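Local coordinates for protein MaoC-like dehydratase (Phytophthora Capsici, PDB 3KH8) that probably catalyses the hydration or dehydration of an acyl-thioester substrate, as a hot dog-fold lyase of the MaoC-like, hydratase 2 family, at residues 54-59 with 136-141; 99-103 with 227-231; 196-200 with 277-281. All blocks are in the same frame, centred on the assembly; numbering follows the deposited sequence.

Contact 1: 54-59 with 136-141; sequences YNQRDL and LDPSGG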
ATOM      1  N   TYR A  54     -14.101  -5.826   3.879  1.00 16.72           N
ATOM      2  CA  TYR A  54     -12.768  -5.793   3.283  1.00 16.15           C
ATOM      3  C   TYR A  54     -12.833  -6.539   1.956  1.00 15.61           C
ATOM      4  O   TYR A  54     -13.628  -7.471   1.802  1.00 15.42           O
ATOM      5  CB  TYR A  54     -11.742  -6.472   4.210  1.00 16.00           C
ATOM      6  CG  TYR A  54     -11.982  -7.960   4.378  1.00 16.14           C
ATOM      7  CD1 TYR A  54     -11.299  -8.896   3.594  1.00 15.86           C
ATOM      8  CD2 TYR A  54     -12.915  -8.432   5.302  1.00 15.91           C
ATOM      9  CE1 TYR A  54     -11.534 -10.255   3.734  1.00 16.03           C
ATOM     10  CE2 TYR A  54     -13.155  -9.789   5.448  1.00 15.99           C
ATOM     11  CZ  TYR A  54     -12.469 -10.693   4.662  1.00 16.23           C
ATOM     12  OH  TYR A  54     -12.719 -12.038   4.810  1.00 16.56           O
ATOM     13  N   ASN A  55     -12.004  -6.129   0.998  1.00 15.02           N
ATOM     14  CA  ASN A  55     -11.813  -6.923  -0.215  1.00 14.40           C
ATOM     15  C   ASN A  55     -10.398  -7.499  -0.285  1.00 14.38           C
ATOM     16  O   ASN A  55      -9.584  -7.250   0.609  1.00 13.79           O
ATOM     17  CB  ASN A  55     -12.221  -6.152  -1.492  1.00 14.19           C
ATOM     18  CG  ASN A  55     -11.407  -4.879  -1.730  1.00 13.62           C
ATOM     19  OD1 ASN A  55     -10.233  -4.786  -1.376  1.00 13.13           O
ATOM     20  ND2 ASN A  55     -12.041  -3.895  -2.365  1.00 12.63           N
ATOM     21  N   GLN A  56     -10.117  -8.287  -1.324  1.00 14.27           N
ATOM     22  CA  GLN A  56      -8.790  -8.873  -1.516  1.00 14.52           C
ATOM     23  C   GLN A  56      -7.688  -7.825  -1.521  1.00 13.92           C
ATOM     24  O   GLN A  56      -6.636  -8.017  -0.909  1.00 14.04           O
ATOM     25  CB  GLN A  56      -8.719  -9.644  -2.829  1.00 14.78           C
ATOM     26  CG  GLN A  56      -9.265 -11.032  -2.761  1.00 17.17           C
ATOM     27  CD  GLN A  56      -8.665 -11.927  -3.816  1.00 19.00           C
ATOM     28  OE1 GLN A  56      -8.391 -11.488  -4.937  1.00 19.93           O
ATOM     29  NE2 GLN A  56      -8.444 -13.186  -3.463  1.00 18.07           N
ATOM     30  N   ARG A  57      -7.928  -6.726  -2.229  1.00 13.34           N
ATOM     31  CA  ARG A  57      -6.952  -5.646  -2.335  1.00 12.83           C
ATOM     32  C   ARG A  57      -6.590  -5.071  -0.957  1.00 12.51           C
ATOM     33  O   ARG A  57      -5.425  -4.767  -0.707  1.00 12.29           O
ATOM     34  CB  ARG A  57      -7.469  -4.559  -3.279  1.00 12.99           C
ATOM     35  CG  ARG A  57      -6.524  -3.394  -3.516  1.00 13.13           C
ATOM     36  CD  ARG A  57      -7.091  -2.496  -4.593  1.00 13.99           C
ATOM     37  NE  ARG A  57      -6.282  -1.307  -4.835  1.00 15.16           N
ATOM     38  CZ  ARG A  57      -6.690  -0.066  -4.586  1.00 16.90           C
ATOM     39  NH1 ARG A  57      -7.903   0.148  -4.084  1.00 18.70           N
ATOM     40  NH2 ARG A  57      -5.896   0.964  -4.849  1.00 17.23           N
ATOM     41  N   ASP A  58      -7.578  -4.944  -0.068  1.00 12.16           N
ATOM     42  CA  ASP A  58      -7.318  -4.511   1.312  1.00 11.91           C
ATOM     43  C   ASP A  58      -6.351  -5.455   2.030  1.00 11.61           C
ATOM     44  O   ASP A  58      -5.509  -5.007   2.804  1.00 11.69           O
ATOM     45  CB  ASP A  58      -8.619  -4.394   2.120  1.00 11.90           C
ATOM     46  CG  ASP A  58      -9.577  -3.355   1.552  1.00 12.46           C
ATOM     47  OD1 ASP A  58      -9.129  -2.243   1.191  1.00 11.96           O
ATOM     48  OD2 ASP A  58     -10.789  -3.657   1.481  1.00 13.37           O
ATOM     49  N   LEU A  59      -6.490  -6.756   1.778  1.00 11.29           N
ATOM     50  CA  LEU A  59      -5.610  -7.763   2.376  1.00 11.06           C
ATOM     51  C   LEU A  59      -4.166  -7.611   1.896  1.00 10.86           C
ATOM     52  O   LEU A  59      -3.227  -7.681   2.698  1.00 10.63           O
ATOM     53  CB  LEU A  59      -6.120  -9.182   2.085  1.00 11.10           C
ATOM     54  CG  LEU A  59      -7.506  -9.594   2.604  1.00 11.53           C
ATOM     55  CD1 LEU A  59      -7.821 -11.034   2.199  1.00 11.26           C
ATOM     56  CD2 LEU A  59      -7.617  -9.437   4.109  1.00 11.22           C
ATOM     57  N   LEU A 136     -10.175 -15.350   8.143  1.00 20.04           N
ATOM     58  CA  LEU A 136     -10.990 -14.571   7.219  1.00 19.85           C
ATOM     59  C   LEU A 136     -11.004 -15.197   5.830  1.00 19.86           C
ATOM     60  O   LEU A 136     -10.010 -15.778   5.396  1.00 19.75           O
ATOM     61  CB  LEU A 136     -10.478 -13.127   7.135  1.00 19.70           C
ATOM     62  CG  LEU A 136     -10.567 -12.254   8.387  1.00 19.38           C
ATOM     63  CD1 LEU A 136      -9.796 -10.958   8.166  1.00 19.23           C
ATOM     64  CD2 LEU A 136     -12.015 -11.967   8.776  1.00 19.28           C
ATOM     65  N   ASP A 137     -12.144 -15.078   5.150  1.00 20.09           N
ATOM     66  CA  ASP A 137     -12.276 -15.471   3.747  1.00 20.38           C
ATOM     67  C   ASP A 137     -11.313 -14.610   2.923  1.00 20.13           C
ATOM     68  O   ASP A 137     -11.453 -13.388   2.897  1.00 20.09           O
ATOM     69  CB  ASP A 137     -13.725 -15.253   3.288  1.00 20.68           C
ATOM     70  CG  ASP A 137     -14.004 -15.796   1.889  1.00 22.07           C
ATOM     71  OD1 ASP A 137     -13.063 -16.008   1.090  1.00 23.45           O
ATOM     72  OD2 ASP A 137     -15.196 -16.006   1.584  1.00 23.98           O
ATOM     73  N   PRO A 138     -10.321 -15.241   2.262  1.00 20.07           N
ATOM     74  CA  PRO A 138      -9.326 -14.452   1.528  1.00 20.23           C
ATOM     75  C   PRO A 138      -9.836 -13.825   0.221  1.00 20.30           C
ATOM     76  O   PRO A 138      -9.111 -13.056  -0.406  1.00 20.16           O
ATOM     77  CB  PRO A 138      -8.206 -15.463   1.248  1.00 20.19           C
ATOM     78  CG  PRO A 138      -8.862 -16.793   1.299  1.00 20.18           C
ATOM     79  CD  PRO A 138     -10.013 -16.684   2.248  1.00 20.03           C
ATOM     80  N   SER A 139     -11.074 -14.135  -0.166  1.00 20.44           N
ATOM     81  CA  SER A 139     -11.684 -13.519  -1.349  1.00 20.59           C
ATOM     82  C   SER A 139     -12.450 -12.234  -1.010  1.00 20.39           C
ATOM     83  O   SER A 139     -13.037 -11.598  -1.888  1.00 20.32           O
ATOM     84  CB  SER A 139     -12.596 -14.521  -2.068  1.00 20.76           C
ATOM     85  OG  SER A 139     -13.769 -14.768  -1.310  1.00 22.55           O
ATOM     86  N   GLY A 140     -12.429 -11.846   0.263  1.00 19.90           N
ATOM     87  CA  GLY A 140     -13.194 -10.690   0.725  1.00 19.70           C
ATOM     88  C   GLY A 140     -14.327 -11.135   1.628  1.00 19.63           C
ATOM     89  O   GLY A 140     -14.656 -12.321   1.676  1.00 19.36           O
ATOM     90  N   GLY A 141     -14.918 -10.190   2.352  1.00 19.62           N
ATOM     91  CA  GLY A 141     -15.999 -10.522   3.272  1.00 19.79           C
ATOM     92  C   GLY A 141     -16.633  -9.338   3.968  1.00 19.85           C
ATOM     93  O   GLY A 141     -16.096  -8.232   3.968  1.00 19.80           O
TER
HETATM   94  O   HOH W   1     -12.550  -9.165  -2.728  1.00 24.38           O
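Tyr-54 of strand 48-54 forms an antiparallel hydrogen-bonded pair with Gly-141 of strand 141-154, and the type I beta turn from Asp-137 to Gly-140 brings Asp-137 O to the hydroxyl end of its ring, at the edge. Two backbone bonds join the pair, Tyr-54 N to Gly-141 O and Gly-141 N to Tyr-54 O, both 3.1 Å. At chi1 66° the tyrosine CG stands between its own N and carbonyl carbon, which turns the ring along the glycine backbone. From CB outward, CG lies near Gly-141 O, CD2 closer to the same oxygen, and CD1 near Gly-140 CA; CE1 approaches Gly-140 CA and Asp-137 O. Gly-141 N sits over one ring face, 3.4 Å from Tyr-54 CZ. Tyr-54 OH then donates to Asp-137 O at 2.7 Å. Leu-136 CB packs obliquely against the hydroxyl. Asp-137 O also takes the turn bond from Gly-140 N, so two donors grip one carbonyl. Gly-140 CA lies 3.4 Å from Tyr-54 O; at phi 111° and psi 166° a side chain would jam against the preceding carbonyl O, so the backbone itself calls for glycine.

Next in the chain, Asn-55 is the N-cap of helix 56-65, its OD1 accepting from Asp-58 N while Asn-55 N donates to Asp-58 OD2, a capping box. Arg-57 is salt-bridged to Asp-58 of the second subunit, and reciprocally, at the dimer interface. The first helical turn reaches the beta turn through Leu-59 CD1, 3.5 Å from Pro-138 O, and through a water linking Gln-56 N with Ser-139 O. Gln-56 NE2 donates to Pro-138 O at 3.1 Å, the oxygen lying in the glutamine amide plane but the nitrogen standing above the carbonyl plane.

Contact 2: 99-103 with 227-231; sequences DVVPF and GDYNS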
ATOM      1  N   ASP A  99     -12.093   4.278   1.367  1.00 18.06           N
ATOM      2  CA  ASP A  99     -11.355   5.534   1.227  1.00 18.07           C
ATOM      3  C   ASP A  99     -10.532   5.828   2.485  1.00 17.80           C
ATOM      4  O   ASP A  99     -10.518   5.025   3.420  1.00 17.86           O
ATOM      5  CB  ASP A  99     -12.341   6.679   0.954  1.00 18.03           C
ATOM      6  CG  ASP A  99     -11.686   7.897   0.302  1.00 18.60           C
ATOM      7  OD1 ASP A  99     -10.473   7.873  -0.008  1.00 16.77           O
ATOM      8  OD2 ASP A  99     -12.406   8.899   0.104  1.00 19.57           O
ATOM      9  N   VAL A 100      -9.842   6.969   2.494  1.00 17.56           N
ATOM     10  CA  VAL A 100      -9.207   7.499   3.698  1.00 17.67           C
ATOM     11  C   VAL A 100     -10.266   7.598   4.808  1.00 17.79           C
ATOM     12  O   VAL A 100     -11.383   8.073   4.571  1.00 17.45           O
ATOM     13  CB  VAL A 100      -8.552   8.884   3.426  1.00 17.82           C
ATOM     14  CG1 VAL A 100      -8.123   9.578   4.717  1.00 17.91           C
ATOM     15  CG2 VAL A 100      -7.352   8.743   2.484  1.00 17.58           C
ATOM     16  N   VAL A 101      -9.922   7.100   5.995  1.00 17.97           N
ATOM     17  CA  VAL A 101     -10.795   7.192   7.165  1.00 18.41           C
ATOM     18  C   VAL A 101     -10.215   8.247   8.109  1.00 18.82           C
ATOM     19  O   VAL A 101      -9.240   7.976   8.814  1.00 18.95           O
ATOM     20  CB  VAL A 101     -10.934   5.824   7.900  1.00 18.56           C
ATOM     21  CG1 VAL A 101     -11.881   5.940   9.108  1.00 18.24           C
ATOM     22  CG2 VAL A 101     -11.415   4.740   6.945  1.00 18.06           C
ATOM     23  N   PRO A 102     -10.791   9.464   8.112  1.00 19.25           N
ATOM     24  CA  PRO A 102     -10.289  10.503   9.015  1.00 19.82           C
ATOM     25  C   PRO A 102     -10.304  10.051  10.478  1.00 20.48           C
ATOM     26  O   PRO A 102     -11.262   9.420  10.927  1.00 20.20           O
ATOM     27  CB  PRO A 102     -11.254  11.671   8.773  1.00 19.87           C
ATOM     28  CG  PRO A 102     -11.692  11.472   7.346  1.00 19.21           C
ATOM     29  CD  PRO A 102     -11.862   9.979   7.235  1.00 19.35           C
ATOM     30  N   PHE A 103      -9.225  10.357  11.193  1.00 21.55           N
ATOM     31  CA  PHE A 103      -9.031   9.887  12.563  1.00 22.80           C
ATOM     32  C   PHE A 103      -9.648  10.869  13.564  1.00 23.64           C
ATOM     33  O   PHE A 103      -9.475  12.079  13.417  1.00 23.39           O
ATOM     34  CB  PHE A 103      -7.533   9.702  12.855  1.00 22.82           C
ATOM     35  CG  PHE A 103      -7.248   9.039  14.180  1.00 23.31           C
ATOM     36  CD1 PHE A 103      -7.183   7.650  14.279  1.00 23.53           C
ATOM     37  CD2 PHE A 103      -7.053   9.804  15.327  1.00 23.43           C
ATOM     38  CE1 PHE A 103      -6.931   7.034  15.505  1.00 24.65           C
ATOM     39  CE2 PHE A 103      -6.802   9.201  16.555  1.00 23.99           C
ATOM     40  CZ  PHE A 103      -6.740   7.812  16.647  1.00 24.24           C
ATOM     41  N   GLY A 227      -6.233   1.681   7.535  1.00 12.91           N
ATOM     42  CA  GLY A 227      -7.327   2.250   8.322  1.00 13.15           C
ATOM     43  C   GLY A 227      -7.021   3.293   9.379  1.00 13.47           C
ATOM     44  O   GLY A 227      -7.914   4.059   9.757  1.00 13.35           O
ATOM     45  N   ASP A 228      -5.780   3.324   9.872  1.00 13.49           N
ATOM     46  CA  ASP A 228      -5.407   4.253  10.945  1.00 13.68           C
ATOM     47  C   ASP A 228      -4.633   5.463  10.416  1.00 13.53           C
ATOM     48  O   ASP A 228      -3.409   5.421  10.273  1.00 13.03           O
ATOM     49  CB  ASP A 228      -4.628   3.530  12.057  1.00 13.64           C
ATOM     50  CG  ASP A 228      -4.340   4.424  13.264  1.00 14.51           C
ATOM     51  OD1 ASP A 228      -4.630   5.642  13.217  1.00 14.91           O
ATOM     52  OD2 ASP A 228      -3.813   3.904  14.270  1.00 14.50           O
ATOM     53  N   TYR A 229      -5.368   6.547  10.165  1.00 13.70           N
ATOM     54  CA  TYR A 229      -4.825   7.748   9.531  1.00 14.29           C
ATOM     55  C   TYR A 229      -4.402   8.842  10.522  1.00 14.67           C
ATOM     56  O   TYR A 229      -4.106   9.972  10.121  1.00 14.68           O
ATOM     57  CB  TYR A 229      -5.814   8.289   8.477  1.00 14.05           C
ATOM     58  CG  TYR A 229      -6.010   7.347   7.305  1.00 14.16           C
ATOM     59  CD1 TYR A 229      -5.291   7.518   6.120  1.00 14.32           C
ATOM     60  CD2 TYR A 229      -6.896   6.270   7.386  1.00 14.00           C
ATOM     61  CE1 TYR A 229      -5.463   6.645   5.044  1.00 13.79           C
ATOM     62  CE2 TYR A 229      -7.067   5.394   6.324  1.00 13.36           C
ATOM     63  CZ  TYR A 229      -6.350   5.587   5.157  1.00 13.20           C
ATOM     64  OH  TYR A 229      -6.523   4.716   4.103  1.00 13.23           O
ATOM     65  N   ASN A 230      -4.347   8.483  11.804  1.00 15.42           N
ATOM     66  CA  ASN A 230      -3.822   9.353  12.865  1.00 16.25           C
ATOM     67  C   ASN A 230      -2.588  10.142  12.424  1.00 16.78           C
ATOM     68  O   ASN A 230      -1.582   9.560  11.999  1.00 16.49           O
ATOM     69  CB  ASN A 230      -3.498   8.508  14.110  1.00 16.42           C
ATOM     70  CG  ASN A 230      -3.278   9.347  15.370  1.00 17.02           C
ATOM     71  OD1 ASN A 230      -2.988  10.544  15.306  1.00 17.85           O
ATOM     72  ND2 ASN A 230      -3.412   8.706  16.526  1.00 17.58           N
ATOM     73  N   SER A 231      -2.672  11.469  12.534  1.00 17.42           N
ATOM     74  CA  SER A 231      -1.589  12.370  12.126  1.00 18.31           C
ATOM     75  C   SER A 231      -0.289  12.152  12.905  1.00 18.63           C
ATOM     76  O   SER A 231       0.785  12.528  12.440  1.00 18.51           O
ATOM     77  CB  SER A 231      -2.031  13.835  12.242  1.00 18.38           C
ATOM     78  OG  SER A 231      -2.408  14.143  13.574  1.00 19.96           O
TER
HETATM   79  O   HOH W   2      -8.249   6.481  10.956  1.00 13.39           O
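With chi1 at -65°, Tyr-229 carries CG beside its backbone N and lays its ring against Val-100 and Val-101; Phe-103, whose CG is turned opposite its own N at -172°, swings the other ring over Asn-230. Two loops thus meet through one aromatic from each: 99-103, between helices 91-94 and 106-109 of the hydratase 2 N-terminal region, and 227-231, between helices 219-223 and 236-241 of the MaoC-like region. Residues 227-230 read Gly-Asp-Tyr-Asn, consistent with the Gly-Asp-X-Asn core of the hydratase 2 motif. Val-100 CG1 sits over the tyrosine face, a CH-pi contact 4.0 Å from the ring centroid. Val-100 CA lies over that ring too, 3.7 Å from Tyr-229 CZ, while Val-101 O comes obliquely to Tyr-229 CD2 at 3.2 Å.

At the other end Asn-230 CB stands over the centre of the Phe-103 ring in a second CH-pi contact, 3.7 Å from its centroid. The asparagine amide continues across the ring, stacked with its plane only 18° from the ring plane, and Asn-230 ND2 lies 3.4 Å from Phe-103 CE2. Its OD1 accepts from Leu-232 N, which helps set the amide's rotation. Asp-228 OD1 approaches Phe-103 CD1 obliquely and receives Asn-230 N at 3.2 Å, an Asx turn that fixes the aspartate carboxylate beside the phenylalanine.

Between the aromatics one water donates to Val-101 O and Gly-227 O and accepts from Tyr-229 N. Arg-57 of the second subunit packs on Tyr-229, and its N donates to Asp-99 OD1. The loops probably adhere mainly by dispersion, CH-pi and amide-ring stacking; they share no direct polar bond, and the water carries the polar link between them.

Contact 3: 196-200 with 277-281; sequences LPARV and IRVRF
This is a surface contact in which an arginine on the outward side of a strand reaches out to a crossing loop: Arg-278, on strand 274-281 of the beta-sheet, meets 196-200, which leads from strand 192-193 toward strand 209-214. The backbones stay well apart, Val-200 CA and Val-279 CA being 8.9 Å from each other, and the long side chain spans the gap. A chi1 of 60° tucks its CG over the main chain, and the rest runs straight out to NE, which carries the guanidinium to the loop.

There Arg-278 NH2 donates to Ala-198 O at 2.8 Å with an N-H...O angle of 159°. The carbonyl oxygen lies almost in the guanidinium plane, and the nitrogen lies in the carbonyl plane. Arg-278 NH1 adds a weak bond to Ala-198 O at 3.2 Å, making a bifurcated grip. The flat group is sandwiched: Pro-197 CG covers one face, 3.7 Å from Arg-278 NH1, and Val-200 CG2 the opposite face, 3.6 Å from Arg-278 NH2. A water that donates to Pro-197 O makes a further, weak link to NH1. Glu-321 of the adjacent strand 314-324 forms a salt bridge with NH2, so that nitrogen serves both the loop carbonyl and a carboxylate, which probably steadies the arginine's charge.

Farther along, Arg-199 NH1 comes over one face of the Arg-280 guanidinium, 3.5 Å from Arg-280 NH1. The planes are steeply inclined at 65°, and the two like charges probably cost some energy here, though Arg-280 has a long, weak ion pair with Asp-318. On the other side of the sheet Ile-277 and Val-279 pack on helix 251-266, the helix-against-curved-antiparallel-sheet arrangement of a hot dog domain.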
ATOM      1  N   LEU A 196      -9.036 -10.867  34.466  1.00 30.22           N
ATOM      2  CA  LEU A 196      -7.874 -10.764  33.590  1.00 29.63           C
ATOM      3  C   LEU A 196      -7.090 -12.073  33.538  1.00 29.20           C
ATOM      4  O   LEU A 196      -6.966 -12.758  34.555  1.00 29.21           O
ATOM      5  CB  LEU A 196      -6.957  -9.619  34.035  1.00 29.69           C
ATOM      6  CG  LEU A 196      -7.533  -8.210  34.215  1.00 29.78           C
ATOM      7  CD1 LEU A 196      -6.475  -7.290  34.816  1.00 29.63           C
ATOM      8  CD2 LEU A 196      -8.083  -7.624  32.908  1.00 29.47           C
ATOM      9  N   PRO A 197      -6.558 -12.428  32.350  1.00 28.58           N
ATOM     10  CA  PRO A 197      -5.679 -13.590  32.246  1.00 28.17           C
ATOM     11  C   PRO A 197      -4.364 -13.359  32.995  1.00 27.76           C
ATOM     12  O   PRO A 197      -4.036 -12.218  33.332  1.00 27.36           O
ATOM     13  CB  PRO A 197      -5.418 -13.703  30.737  1.00 28.15           C
ATOM     14  CG  PRO A 197      -5.626 -12.336  30.211  1.00 28.32           C
ATOM     15  CD  PRO A 197      -6.721 -11.745  31.053  1.00 28.75           C
ATOM     16  N   ALA A 198      -3.632 -14.439  33.252  1.00 27.52           N
ATOM     17  CA  ALA A 198      -2.351 -14.370  33.952  1.00 27.36           C
ATOM     18  C   ALA A 198      -1.385 -13.412  33.264  1.00 27.31           C
ATOM     19  O   ALA A 198      -1.325 -13.357  32.029  1.00 27.38           O
ATOM     20  CB  ALA A 198      -1.733 -15.755  34.057  1.00 27.42           C
ATOM     21  N   ARG A 199      -0.647 -12.653  34.072  1.00 27.01           N
ATOM     22  CA  ARG A 199       0.411 -11.778  33.575  1.00 26.91           C
ATOM     23  C   ARG A 199       1.499 -12.607  32.904  1.00 26.21           C
ATOM     24  O   ARG A 199       1.953 -13.610  33.456  1.00 26.15           O
ATOM     25  CB  ARG A 199       1.006 -10.948  34.718  1.00 27.33           C
ATOM     26  CG  ARG A 199       2.342 -10.274  34.387  1.00 28.80           C
ATOM     27  CD  ARG A 199       2.763  -9.264  35.454  1.00 30.88           C
ATOM     28  NE  ARG A 199       1.835  -8.138  35.544  1.00 32.43           N
ATOM     29  CZ  ARG A 199       1.753  -7.146  34.659  1.00 33.58           C
ATOM     30  NH1 ARG A 199       2.542  -7.124  33.589  1.00 33.61           N
ATOM     31  NH2 ARG A 199       0.871  -6.173  34.842  1.00 34.19           N
ATOM     32  N   VAL A 200       1.899 -12.186  31.709  1.00 25.53           N
ATOM     33  CA  VAL A 200       2.949 -12.869  30.965  1.00 24.75           C
ATOM     34  C   VAL A 200       4.318 -12.604  31.592  1.00 24.55           C
ATOM     35  O   VAL A 200       4.738 -11.455  31.746  1.00 24.43           O
ATOM     36  CB  VAL A 200       2.937 -12.471  29.467  1.00 24.76           C
ATOM     37  CG1 VAL A 200       4.124 -13.084  28.726  1.00 24.26           C
ATOM     38  CG2 VAL A 200       1.624 -12.896  28.822  1.00 23.85           C
ATOM     39  N   ILE A 277      -3.010 -14.068  20.115  1.00 15.91           N
ATOM     40  CA  ILE A 277      -1.847 -13.242  20.373  1.00 15.65           C
ATOM     41  C   ILE A 277      -2.266 -12.072  21.262  1.00 15.56           C
ATOM     42  O   ILE A 277      -3.299 -11.439  21.022  1.00 15.37           O
ATOM     43  CB  ILE A 277      -1.172 -12.765  19.041  1.00 15.74           C
ATOM     44  CG1 ILE A 277       0.103 -11.956  19.320  1.00 15.78           C
ATOM     45  CG2 ILE A 277      -2.174 -12.011  18.138  1.00 15.45           C
ATOM     46  CD1 ILE A 277       1.039 -11.834  18.124  1.00 15.49           C
ATOM     47  N   ARG A 278      -1.488 -11.823  22.312  1.00 15.40           N
ATOM     48  CA  ARG A 278      -1.689 -10.647  23.157  1.00 15.34           C
ATOM     49  C   ARG A 278      -0.357 -10.007  23.530  1.00 15.45           C
ATOM     50  O   ARG A 278       0.645 -10.702  23.726  1.00 15.29           O
ATOM     51  CB  ARG A 278      -2.517 -10.982  24.402  1.00 15.60           C
ATOM     52  CG  ARG A 278      -1.913 -12.038  25.330  1.00 15.95           C
ATOM     53  CD  ARG A 278      -2.799 -12.208  26.550  1.00 17.24           C
ATOM     54  NE  ARG A 278      -2.364 -13.294  27.426  1.00 17.42           N
ATOM     55  CZ  ARG A 278      -2.043 -13.146  28.708  1.00 17.66           C
ATOM     56  NH1 ARG A 278      -2.100 -11.948  29.287  1.00 17.76           N
ATOM     57  NH2 ARG A 278      -1.674 -14.201  29.420  1.00 17.95           N
ATOM     58  N   VAL A 279      -0.347  -8.681  23.613  1.00 15.39           N
ATOM     59  CA  VAL A 279       0.884  -7.931  23.825  1.00 15.53           C
ATOM     60  C   VAL A 279       0.587  -6.691  24.651  1.00 16.32           C
ATOM     61  O   VAL A 279      -0.580  -6.307  24.818  1.00 16.23           O
ATOM     62  CB  VAL A 279       1.525  -7.464  22.474  1.00 15.34           C
ATOM     63  CG1 VAL A 279       1.829  -8.644  21.551  1.00 14.42           C
ATOM     64  CG2 VAL A 279       0.643  -6.425  21.759  1.00 14.72           C
ATOM     65  N   ARG A 280       1.641  -6.068  25.165  1.00 16.73           N
ATOM     66  CA  ARG A 280       1.533  -4.678  25.581  1.00 17.91           C
ATOM     67  C   ARG A 280       2.555  -3.834  24.839  1.00 17.82           C
ATOM     68  O   ARG A 280       3.624  -4.321  24.463  1.00 18.08           O
ATOM     69  CB  ARG A 280       1.637  -4.511  27.105  1.00 18.30           C
ATOM     70  CG  ARG A 280       3.022  -4.664  27.685  1.00 20.32           C
ATOM     71  CD  ARG A 280       3.002  -4.497  29.209  1.00 22.32           C
ATOM     72  NE  ARG A 280       4.184  -5.114  29.803  1.00 24.50           N
ATOM     73  CZ  ARG A 280       4.246  -6.374  30.221  1.00 24.68           C
ATOM     74  NH1 ARG A 280       3.185  -7.167  30.139  1.00 24.28           N
ATOM     75  NH2 ARG A 280       5.374  -6.839  30.735  1.00 25.80           N
ATOM     76  N   PHE A 281       2.212  -2.573  24.611  1.00 18.08           N
ATOM     77  CA  PHE A 281       3.107  -1.652  23.936  1.00 18.57           C
ATOM     78  C   PHE A 281       3.863  -0.858  24.984  1.00 18.83           C
ATOM     79  O   PHE A 281       3.275  -0.085  25.746  1.00 19.24           O
ATOM     80  CB  PHE A 281       2.320  -0.753  22.977  1.00 18.45           C
ATOM     81  CG  PHE A 281       1.468  -1.523  22.008  1.00 18.71           C
ATOM     82  CD1 PHE A 281       2.044  -2.173  20.918  1.00 18.39           C
ATOM     83  CD2 PHE A 281       0.093  -1.626  22.198  1.00 19.37           C
ATOM     84  CE1 PHE A 281       1.263  -2.905  20.023  1.00 18.97           C
ATOM     85  CE2 PHE A 281      -0.701  -2.361  21.304  1.00 19.58           C
ATOM     86  CZ  PHE A 281      -0.111  -2.998  20.217  1.00 19.16           C
TER
HETATM   87  O   HOH W   3      -2.973 -10.153  32.026  1.00 32.31           O

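Contacts 1 and 2 interlock along the chain, 54-59 and 99-103 preceding 136-141 and 227-231 in turn; contact 3 opens at 196-200, after contact 1 has closed, and crosses contact 2. The centres of contacts 1 and 2 lie about 19 Å apart within one chain, but the two join across the dimer interface: the helix start in 54-59 of one subunit docks on the loops of contact 2 in the second subunit. Contact 3, on the opposite side of the chain's centre from each, meets no other chain of the assembly. Strands 48-54, 141-154 and 274-281 belong to one branched antiparallel sheet, shared by contacts 1 and 3, while contact 2 ties together loops from the two family regions.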